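Local coordinates for protein Cas13d (uncultured Ruminococcus sp, PDB 6IV9) that binds CRISPR RNA in a binary complex and uses its two HEPN domains for CRISPR RNA maturation and target RNA cleavage, at residues L496-M501 with S523-I528; K157-K162 with Y174-I179. The protein carries 2 engineered substitutions. All coordinates share one frame; numbering follows the deposited sequence.

Interaction 1: L496-M501 with S523-I528; sequences LYFSKM and SKFDNI. With nucleotides of chain B.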
ATOM      1  N   LEU A 496     -16.988   0.817 -12.662  1.00 27.18           N
ATOM      2  CA  LEU A 496     -17.071  -0.645 -12.893  1.00 27.06           C
ATOM      3  C   LEU A 496     -17.131  -1.344 -11.535  1.00 29.28           C
ATOM      4  O   LEU A 496     -16.678  -0.779 -10.569  1.00 29.90           O
ATOM      5  CB  LEU A 496     -15.829  -1.116 -13.649  1.00 27.64           C
ATOM      6  CG  LEU A 496     -15.641  -0.509 -15.031  1.00 33.74           C
ATOM      7  CD1 LEU A 496     -14.370  -1.014 -15.678  1.00 37.57           C
ATOM      8  CD2 LEU A 496     -16.836  -0.804 -15.906  1.00 32.95           C
ATOM      9  N   TYR A 497     -17.645  -2.566 -11.509  1.00 26.96           N
ATOM     10  CA  TYR A 497     -17.730  -3.361 -10.262  1.00 28.25           C
ATOM     11  C   TYR A 497     -16.325  -3.662  -9.739  1.00 28.84           C
ATOM     12  O   TYR A 497     -16.127  -3.693  -8.545  1.00 29.98           O
ATOM     13  CB  TYR A 497     -18.719  -4.511 -10.402  1.00 29.81           C
ATOM     14  CG  TYR A 497     -20.122  -3.997 -10.269  1.00 29.45           C
ATOM     15  CD1 TYR A 497     -20.608  -3.593  -9.048  1.00 29.11           C
ATOM     16  CD2 TYR A 497     -20.916  -3.796 -11.375  1.00 33.62           C
ATOM     17  CE1 TYR A 497     -21.875  -3.060  -8.907  1.00 32.66           C
ATOM     18  CE2 TYR A 497     -22.190  -3.271 -11.257  1.00 37.47           C
ATOM     19  CZ  TYR A 497     -22.673  -2.904 -10.019  1.00 36.90           C
ATOM     20  OH  TYR A 497     -23.910  -2.370  -9.896  1.00 35.70           O
ATOM     21  N   PHE A 498     -15.376  -3.850 -10.644  1.00 29.30           N
ATOM     22  CA  PHE A 498     -14.004  -4.150 -10.178  1.00 27.14           C
ATOM     23  C   PHE A 498     -13.487  -2.971  -9.347  1.00 25.87           C
ATOM     24  O   PHE A 498     -12.927  -3.209  -8.307  1.00 26.22           O
ATOM     25  CB  PHE A 498     -13.080  -4.489 -11.346  1.00 27.42           C
ATOM     26  CG  PHE A 498     -11.693  -4.849 -10.890  1.00 28.37           C
ATOM     27  CD1 PHE A 498     -11.373  -6.148 -10.555  1.00 29.79           C
ATOM     28  CD2 PHE A 498     -10.729  -3.876 -10.735  1.00 31.41           C
ATOM     29  CE1 PHE A 498     -10.107  -6.467 -10.105  1.00 31.62           C
ATOM     30  CE2 PHE A 498      -9.460  -4.200 -10.294  1.00 34.51           C
ATOM     31  CZ  PHE A 498      -9.157  -5.495  -9.972  1.00 29.27           C
ATOM     32  N   SER A 499     -13.720  -1.745  -9.814  1.00 23.10           N
ATOM     33  CA  SER A 499     -13.292  -0.510  -9.112  1.00 25.06           C
ATOM     34  C   SER A 499     -14.009  -0.413  -7.766  1.00 28.40           C
ATOM     35  O   SER A 499     -13.383  -0.103  -6.799  1.00 24.96           O
ATOM     36  CB  SER A 499     -13.591   0.697  -9.947  1.00 27.21           C
ATOM     37  OG  SER A 499     -13.016   0.578 -11.218  1.00 30.90           O
ATOM     38  N   LYS A 500     -15.301  -0.696  -7.757  1.00 24.80           N
ATOM     39  CA  LYS A 500     -16.113  -0.652  -6.519  1.00 24.02           C
ATOM     40  C   LYS A 500     -15.611  -1.722  -5.542  1.00 24.00           C
ATOM     41  O   LYS A 500     -15.675  -1.508  -4.364  1.00 23.72           O
ATOM     42  CB  LYS A 500     -17.604  -0.685  -6.867  1.00 25.65           C
ATOM     43  CG  LYS A 500     -18.087   0.551  -7.601  1.00 29.58           C
ATOM     44  CD  LYS A 500     -19.574   0.579  -7.875  1.00 32.80           C
ATOM     45  CE  LYS A 500     -19.971  -0.011  -9.203  1.00 31.61           C
ATOM     46  NZ  LYS A 500     -21.266   0.519  -9.673  1.00 32.18           N
ATOM     47  N   MET A 501     -15.177  -2.861  -6.065  1.00 24.74           N
ATOM     48  CA  MET A 501     -14.656  -3.945  -5.208  1.00 25.68           C
ATOM     49  C   MET A 501     -13.385  -3.451  -4.521  1.00 28.62           C
ATOM     50  O   MET A 501     -13.224  -3.709  -3.363  1.00 27.65           O
ATOM     51  CB  MET A 501     -14.332  -5.183  -6.029  1.00 26.70           C
ATOM     52  CG  MET A 501     -13.787  -6.293  -5.214  1.00 27.39           C
ATOM     53  SD  MET A 501     -13.657  -7.798  -6.164  1.00 32.31           S
ATOM     54  CE  MET A 501     -12.334  -7.399  -7.289  1.00 36.80           C
ATOM     55  N   SER A 523      -0.810   2.294 -11.314  1.00 22.05           N
ATOM     56  CA  SER A 523       0.378   2.232 -12.190  1.00 23.27           C
ATOM     57  C   SER A 523       0.316   1.003 -13.113  1.00 23.05           C
ATOM     58  O   SER A 523       0.582   1.138 -14.276  1.00 23.53           O
ATOM     59  CB  SER A 523       1.597   2.213 -11.338  1.00 25.54           C
ATOM     60  OG  SER A 523       2.738   2.171 -12.148  1.00 36.64           O
ATOM     61  N   LYS A 524      -0.030  -0.157 -12.581  1.00 19.01           N
ATOM     62  CA  LYS A 524      -0.076  -1.389 -13.399  1.00 22.07           C
ATOM     63  C   LYS A 524      -1.166  -1.293 -14.473  1.00 22.71           C
ATOM     64  O   LYS A 524      -0.891  -1.624 -15.593  1.00 22.02           O
ATOM     65  CB  LYS A 524      -0.210  -2.613 -12.498  1.00 23.57           C
ATOM     66  CG  LYS A 524       0.855  -2.740 -11.425  1.00 24.87           C
ATOM     67  CD  LYS A 524       2.249  -2.494 -11.905  1.00 28.64           C
ATOM     68  CE  LYS A 524       3.253  -2.353 -10.785  1.00 34.08           C
ATOM     69  NZ  LYS A 524       4.642  -2.425 -11.278  1.00 35.85           N
ATOM     70  N   PHE A 525      -2.359  -0.837 -14.123  1.00 21.63           N
ATOM     71  CA  PHE A 525      -3.434  -0.709 -15.139  1.00 22.50           C
ATOM     72  C   PHE A 525      -3.024   0.307 -16.211  1.00 22.71           C
ATOM     73  O   PHE A 525      -3.302   0.102 -17.351  1.00 23.52           O
ATOM     74  CB  PHE A 525      -4.776  -0.389 -14.489  1.00 23.10           C
ATOM     75  CG  PHE A 525      -5.488  -1.580 -13.905  1.00 21.82           C
ATOM     76  CD1 PHE A 525      -6.147  -2.480 -14.712  1.00 24.57           C
ATOM     77  CD2 PHE A 525      -5.497  -1.803 -12.547  1.00 22.50           C
ATOM     78  CE1 PHE A 525      -6.797  -3.572 -14.172  1.00 24.52           C
ATOM     79  CE2 PHE A 525      -6.149  -2.896 -12.013  1.00 23.94           C
ATOM     80  CZ  PHE A 525      -6.806  -3.773 -12.824  1.00 23.92           C
ATOM     81  N   ASP A 526      -2.373   1.383 -15.808  1.00 23.38           N
ATOM     82  CA  ASP A 526      -1.928   2.424 -16.759  1.00 25.96           C
ATOM     83  C   ASP A 526      -0.930   1.804 -17.742  1.00 26.67           C
ATOM     84  O   ASP A 526      -1.024   2.072 -18.915  1.00 27.70           O
ATOM     85  CB  ASP A 526      -1.300   3.579 -15.993  1.00 27.97           C
ATOM     86  CG  ASP A 526      -1.331   4.918 -16.702  1.00 36.74           C
ATOM     87  OD1 ASP A 526      -1.937   5.011 -17.744  1.00 37.31           O
ATOM     88  OD2 ASP A 526      -0.759   5.854 -16.168  1.00 41.83           O
ATOM     89  N   ASN A 527      -0.013   0.990 -17.242  1.00 22.16           N
ATOM     90  CA  ASN A 527       0.980   0.317 -18.111  1.00 24.25           C
ATOM     91  C   ASN A 527       0.282  -0.659 -19.061  1.00 24.74           C
ATOM     92  O   ASN A 527       0.601  -0.677 -20.225  1.00 24.30           O
ATOM     93  CB  ASN A 527       2.021  -0.427 -17.286  1.00 23.87           C
ATOM     94  CG  ASN A 527       3.018   0.509 -16.651  1.00 27.14           C
ATOM     95  OD1 ASN A 527       3.245   1.591 -17.143  1.00 32.19           O
ATOM     96  ND2 ASN A 527       3.603   0.097 -15.551  1.00 29.51           N
ATOM     97  N   ILE A 528      -0.652  -1.434 -18.533  1.00 22.34           N
ATOM     98  CA  ILE A 528      -1.370  -2.442 -19.352  1.00 22.44           C
ATOM     99  C   ILE A 528      -2.138  -1.715 -20.452  1.00 23.15           C
ATOM    100  O   ILE A 528      -2.075  -2.139 -21.571  1.00 24.89           O
ATOM    101  CB  ILE A 528      -2.293  -3.291 -18.463  1.00 22.73           C
ATOM    102  CG1 ILE A 528      -1.499  -4.151 -17.476  1.00 26.37           C
ATOM    103  CG2 ILE A 528      -3.235  -4.113 -19.316  1.00 24.77           C
ATOM    104  CD1 ILE A 528      -2.289  -4.669 -16.320  1.00 24.59           C
TER
ATOM    105  P     U B  23      13.069  -0.777 -19.664  1.00 25.24           P
ATOM    106  OP1   U B  23      12.419  -0.684 -20.983  1.00 26.33           O
ATOM    107  OP2   U B  23      13.366   0.403 -18.880  1.00 25.83           O
ATOM    108  O5'   U B  23      12.096  -1.707 -18.798  1.00 24.65           O
ATOM    109  C5'   U B  23      12.141  -1.758 -17.353  1.00 24.90           C
ATOM    110  C4'   U B  23      10.776  -2.228 -16.846  1.00 24.59           C
ATOM    111  O4'   U B  23       9.836  -1.159 -17.122  1.00 23.40           O
ATOM    112  C3'   U B  23      10.222  -3.450 -17.595  1.00 23.88           C
ATOM    113  O3'   U B  23       9.561  -4.313 -16.695  1.00 25.87           O
ATOM    114  C2'   U B  23       9.226  -2.860 -18.562  1.00 24.08           C
ATOM    115  O2'   U B  23       8.234  -3.776 -19.027  1.00 26.54           O
ATOM    116  C1'   U B  23       8.685  -1.669 -17.766  1.00 24.42           C
ATOM    117  N1    U B  23       8.154  -0.639 -18.672  1.00 24.54           N
ATOM    118  C2    U B  23       6.795  -0.381 -18.658  1.00 28.42           C
ATOM    119  O2    U B  23       6.031  -0.942 -17.917  1.00 30.90           O
ATOM    120  N3    U B  23       6.370   0.533 -19.589  1.00 29.88           N
ATOM    121  C4    U B  23       7.122   1.183 -20.510  1.00 29.78           C
ATOM    122  O4    U B  23       6.577   1.957 -21.295  1.00 40.39           O
ATOM    123  C5    U B  23       8.522   0.889 -20.452  1.00 27.92           C
ATOM    124  C6    U B  23       8.976   0.017 -19.549  1.00 24.58           C
TER
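Phe498 sets CG opposite its own backbone N (chi1 -178°), whereas Phe525 keeps CG beside the backbone N (chi1 -80°), and these two settings send the rings at each other from opposite directions. They bridge helices that stand well apart: CA of Phe498 lies 12.2 Å from CA of Phe525. CE2 of Phe498 touches CZ of Phe525 at 3.7 Å, and CE2 of Phe525 follows at 4.0 Å from the same CE2 of Phe498. CZ of Phe498 adds a third approach, 4.1 Å from CZ of Phe525, and the meeting is thus carried by CE2 and CZ of each ring. The centroids of the Phe498 and Phe525 rings are 5.8 Å apart and their planes meet at 66°, an oblique aromatic pair. Only these two residues join the segments, and both are buried.

The contact links the consecutive helices 497-505 and 511-535 of the largely helical Cas13d body. Leu552 packs on Phe498, and the Phe553 ring meets that of Phe525. At the start of helix 497-505, Glu562 OE1 accepts bonds from Ser499 OG and Leu496 N.

Asn527 faces the RNA instead. Its ND2 comes to 3.5 Å from O2 of U23 of chain B, a close approach, while ND2 donates to Asn175 OD1 and OD1 makes weak hydrogen bonds with Asn79 and an adenine base. A leucine here would probably leave Asn175 OD1 without its amide donor and deprive Asn79 and the adenine base of their weak bonds to this side chain.

Interaction 2: K157-K162 with Y174-I179; sequences KRFFGK and YNILDI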
ATOM      1  N   LYS A 157       0.827 -18.092 -23.421  1.00 26.34           N
ATOM      2  CA  LYS A 157      -0.284 -19.030 -23.702  1.00 32.37           C
ATOM      3  C   LYS A 157      -1.423 -18.817 -22.700  1.00 34.65           C
ATOM      4  O   LYS A 157      -2.543 -18.761 -23.115  1.00 33.35           O
ATOM      5  CB  LYS A 157       0.216 -20.467 -23.618  1.00 33.14           C
ATOM      6  CG  LYS A 157       1.179 -20.868 -24.716  1.00 45.01           C
ATOM      7  CD  LYS A 157       1.361 -22.355 -24.795  1.00 48.07           C
ATOM      8  CE  LYS A 157       2.714 -22.817 -24.320  1.00 55.95           C
ATOM      9  NZ  LYS A 157       2.706 -24.264 -24.017  1.00 57.50           N
ATOM     10  N   ARG A 158      -1.107 -18.661 -21.424  1.00 30.78           N
ATOM     11  CA  ARG A 158      -2.147 -18.474 -20.389  1.00 33.90           C
ATOM     12  C   ARG A 158      -2.940 -17.182 -20.618  1.00 33.73           C
ATOM     13  O   ARG A 158      -4.139 -17.210 -20.460  1.00 30.12           O
ATOM     14  CB  ARG A 158      -1.473 -18.486 -19.018  1.00 41.05           C
ATOM     15  CG  ARG A 158      -2.321 -17.968 -17.868  1.00 54.90           C
ATOM     16  CD  ARG A 158      -1.547 -17.842 -16.565  1.00 62.45           C
ATOM     17  NE  ARG A 158      -1.886 -18.815 -15.540  1.00 60.21           N
ATOM     18  CZ  ARG A 158      -1.076 -19.223 -14.572  1.00 69.31           C
ATOM     19  NH1 ARG A 158      -0.682 -18.388 -13.627  1.00 49.90           N
ATOM     20  NH2 ARG A 158      -0.687 -20.486 -14.534  1.00 56.90           N
ATOM     21  N   PHE A 159      -2.281 -16.083 -20.967  1.00 27.71           N
ATOM     22  CA  PHE A 159      -3.005 -14.799 -21.111  1.00 27.75           C
ATOM     23  C   PHE A 159      -3.513 -14.526 -22.526  1.00 25.43           C
ATOM     24  O   PHE A 159      -4.480 -13.825 -22.627  1.00 28.81           O
ATOM     25  CB  PHE A 159      -2.115 -13.645 -20.657  1.00 32.43           C
ATOM     26  CG  PHE A 159      -1.883 -13.619 -19.177  1.00 31.46           C
ATOM     27  CD1 PHE A 159      -0.900 -14.395 -18.609  1.00 30.30           C
ATOM     28  CD2 PHE A 159      -2.670 -12.849 -18.350  1.00 38.33           C
ATOM     29  CE1 PHE A 159      -0.689 -14.379 -17.246  1.00 29.49           C
ATOM     30  CE2 PHE A 159      -2.461 -12.840 -16.985  1.00 38.20           C
ATOM     31  CZ  PHE A 159      -1.472 -13.606 -16.441  1.00 31.85           C
ATOM     32  N   PHE A 160      -2.832 -15.016 -23.556  1.00 27.76           N
ATOM     33  CA  PHE A 160      -3.217 -14.692 -24.949  1.00 28.19           C
ATOM     34  C   PHE A 160      -3.568 -15.931 -25.782  1.00 35.32           C
ATOM     35  O   PHE A 160      -3.935 -15.744 -26.922  1.00 36.15           O
ATOM     36  CB  PHE A 160      -2.123 -13.855 -25.613  1.00 28.76           C
ATOM     37  CG  PHE A 160      -1.938 -12.490 -25.009  1.00 28.15           C
ATOM     38  CD1 PHE A 160      -2.781 -11.449 -25.339  1.00 25.97           C
ATOM     39  CD2 PHE A 160      -0.927 -12.246 -24.103  1.00 26.41           C
ATOM     40  CE1 PHE A 160      -2.611 -10.197 -24.782  1.00 28.85           C
ATOM     41  CE2 PHE A 160      -0.764 -10.992 -23.547  1.00 27.04           C
ATOM     42  CZ  PHE A 160      -1.604  -9.973 -23.884  1.00 26.49           C
ATOM     43  N   GLY A 161      -3.376 -17.133 -25.257  1.00 34.67           N
ATOM     44  CA  GLY A 161      -3.727 -18.371 -25.983  1.00 35.73           C
ATOM     45  C   GLY A 161      -2.676 -18.845 -26.976  1.00 41.14           C
ATOM     46  O   GLY A 161      -2.891 -19.879 -27.591  1.00 35.28           O
ATOM     47  N   LYS A 162      -1.583 -18.113 -27.137  1.00 31.34           N
ATOM     48  CA  LYS A 162      -0.501 -18.540 -28.055  1.00 37.06           C
ATOM     49  C   LYS A 162       0.794 -17.819 -27.686  1.00 35.73           C
ATOM     50  O   LYS A 162       0.736 -16.905 -26.898  1.00 34.79           O
ATOM     51  CB  LYS A 162      -0.878 -18.229 -29.502  1.00 41.34           C
ATOM     52  CG  LYS A 162      -1.412 -16.829 -29.729  1.00 48.10           C
ATOM     53  CD  LYS A 162      -1.542 -16.478 -31.170  1.00 55.27           C
ATOM     54  CE  LYS A 162      -0.213 -16.480 -31.880  1.00 66.90           C
ATOM     55  NZ  LYS A 162      -0.298 -17.198 -33.172  1.00 81.63           N
ATOM     56  N   TYR A 174       3.714  -9.067 -17.072  1.00 21.39           N
ATOM     57  CA  TYR A 174       4.432  -8.804 -15.794  1.00 23.87           C
ATOM     58  C   TYR A 174       3.661  -7.755 -14.992  1.00 23.40           C
ATOM     59  O   TYR A 174       3.713  -7.793 -13.791  1.00 24.49           O
ATOM     60  CB  TYR A 174       5.931  -8.535 -15.977  1.00 23.97           C
ATOM     61  CG  TYR A 174       6.763  -9.783 -15.880  1.00 27.34           C
ATOM     62  CD1 TYR A 174       6.697 -10.732 -16.868  1.00 28.10           C
ATOM     63  CD2 TYR A 174       7.539 -10.071 -14.774  1.00 42.94           C
ATOM     64  CE1 TYR A 174       7.415 -11.905 -16.797  1.00 35.83           C
ATOM     65  CE2 TYR A 174       8.270 -11.247 -14.680  1.00 43.20           C
ATOM     66  CZ  TYR A 174       8.202 -12.172 -15.702  1.00 40.96           C
ATOM     67  OH  TYR A 174       8.874 -13.355 -15.660  1.00 41.30           O
ATOM     68  N   ASN A 175       3.025  -6.817 -15.677  1.00 24.55           N
ATOM     69  CA  ASN A 175       2.194  -5.803 -14.988  1.00 25.60           C
ATOM     70  C   ASN A 175       1.010  -6.494 -14.298  1.00 25.93           C
ATOM     71  O   ASN A 175       0.671  -6.094 -13.207  1.00 23.78           O
ATOM     72  CB  ASN A 175       1.812  -4.661 -15.916  1.00 26.64           C
ATOM     73  CG  ASN A 175       2.916  -3.636 -15.986  1.00 28.70           C
ATOM     74  OD1 ASN A 175       3.076  -2.846 -15.089  1.00 30.40           O
ATOM     75  ND2 ASN A 175       3.706  -3.672 -17.027  1.00 27.25           N
ATOM     76  N   ILE A 176       0.389  -7.469 -14.961  1.00 22.25           N
ATOM     77  CA  ILE A 176      -0.723  -8.235 -14.330  1.00 25.70           C
ATOM     78  C   ILE A 176      -0.182  -9.039 -13.142  1.00 23.78           C
ATOM     79  O   ILE A 176      -0.815  -9.048 -12.132  1.00 25.43           O
ATOM     80  CB  ILE A 176      -1.489  -9.110 -15.334  1.00 23.52           C
ATOM     81  CG1 ILE A 176      -2.092  -8.282 -16.468  1.00 24.80           C
ATOM     82  CG2 ILE A 176      -2.541  -9.925 -14.619  1.00 24.38           C
ATOM     83  CD1 ILE A 176      -2.642  -9.094 -17.594  1.00 23.01           C
ATOM     84  N   LEU A 177       1.000  -9.635 -13.260  1.00 23.20           N
ATOM     85  CA  LEU A 177       1.564 -10.411 -12.129  1.00 24.11           C
ATOM     86  C   LEU A 177       1.783  -9.487 -10.924  1.00 23.75           C
ATOM     87  O   LEU A 177       1.596  -9.947  -9.830  1.00 25.02           O
ATOM     88  CB  LEU A 177       2.866 -11.079 -12.554  1.00 25.22           C
ATOM     89  CG  LEU A 177       2.741 -12.061 -13.710  1.00 27.16           C
ATOM     90  CD1 LEU A 177       4.067 -12.747 -13.972  1.00 30.64           C
ATOM     91  CD2 LEU A 177       1.638 -13.062 -13.465  1.00 27.23           C
ATOM     92  N   ASP A 178       2.189  -8.240 -11.168  1.00 22.71           N
ATOM     93  CA  ASP A 178       2.418  -7.223 -10.108  1.00 23.72           C
ATOM     94  C   ASP A 178       1.100  -6.922  -9.385  1.00 22.90           C
ATOM     95  O   ASP A 178       1.123  -6.715  -8.199  1.00 20.44           O
ATOM     96  CB  ASP A 178       3.042  -5.950 -10.664  1.00 23.26           C
ATOM     97  CG  ASP A 178       4.504  -6.111 -11.025  1.00 31.87           C
ATOM     98  OD1 ASP A 178       5.094  -7.075 -10.569  1.00 33.54           O
ATOM     99  OD2 ASP A 178       5.023  -5.273 -11.759  1.00 32.58           O
ATOM    100  N   ILE A 179       0.007  -6.860 -10.134  1.00 21.68           N
ATOM    101  CA  ILE A 179      -1.325  -6.615  -9.524  1.00 22.60           C
ATOM    102  C   ILE A 179      -1.615  -7.772  -8.563  1.00 24.67           C
ATOM    103  O   ILE A 179      -2.078  -7.532  -7.476  1.00 22.19           O
ATOM    104  CB  ILE A 179      -2.404  -6.525 -10.617  1.00 23.84           C
ATOM    105  CG1 ILE A 179      -2.290  -5.224 -11.411  1.00 25.73           C
ATOM    106  CG2 ILE A 179      -3.788  -6.705 -10.028  1.00 23.82           C
ATOM    107  CD1 ILE A 179      -3.151  -5.163 -12.632  1.00 24.66           C
TER
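Helices 152-160 and 168-197 follow one another in the sequence, and their packing as a consecutive helix pair is sealed here by Phe159, the last but one residue of the shorter helix. The backbones draw nearest at Phe159 and Ile176, whose CA atoms are 9.7 Å apart. CD2 and CE2 of the Phe159 ring do most of the touching: CE2 lies 3.8 Å from Ile176 CG2 and equally 3.8 Å from Ile176 CD1, and Phe159 CD2 is also 3.8 Å from Ile176 CD1. In Ile176, chi1 of -59° and an extended chi2 of 170° bring CG2 and CD1 side by side against CE2. The Phe159 and Ile176 side chains run antiparallel, overlapping alongside rather than end to end. A looser touch joins Phe159 CZ to Leu177 CD2, at 4.3 Å; the other methyl of Leu177, CD1, lies 4.2 Å above the centre of the Tyr174 ring.

Gly161, with a positive phi of 83°, ends the shorter helix just beyond this contact. Tyr550 meets the Phe159 ring, and Ile528 of helix 511-535 packs on Ile176. No hydrogen bond or charged pair crosses between the two segments, so their mutual hold rests on dispersion and on burial of apolar surface, and depends on one aromatic ring lying against the methyls of two neighbouring branched side chains.

Overall arrangement
Interaction 2 is completed before interaction 1 begins along the chain, yet their centres are only 15 Å apart and they meet directly through helices 168-197 and 511-535. Between these helices polar and apolar contacts are mixed: Lys524 NZ forms a salt bridge with Asp178 OD2 at 2.9 Å, Asn527 ND2 probably bonds to Asn175 OD1, and Lys524 CB packs 3.5 Å from Ile179 CG1. Helices 497-505 and 152-160 each add an apolar contact to one member of this central pair. Both contacts lie on the same side of the chain's centre and near bound RNA, consistent with helices distant in sequence packing side by side next to the bound RNA.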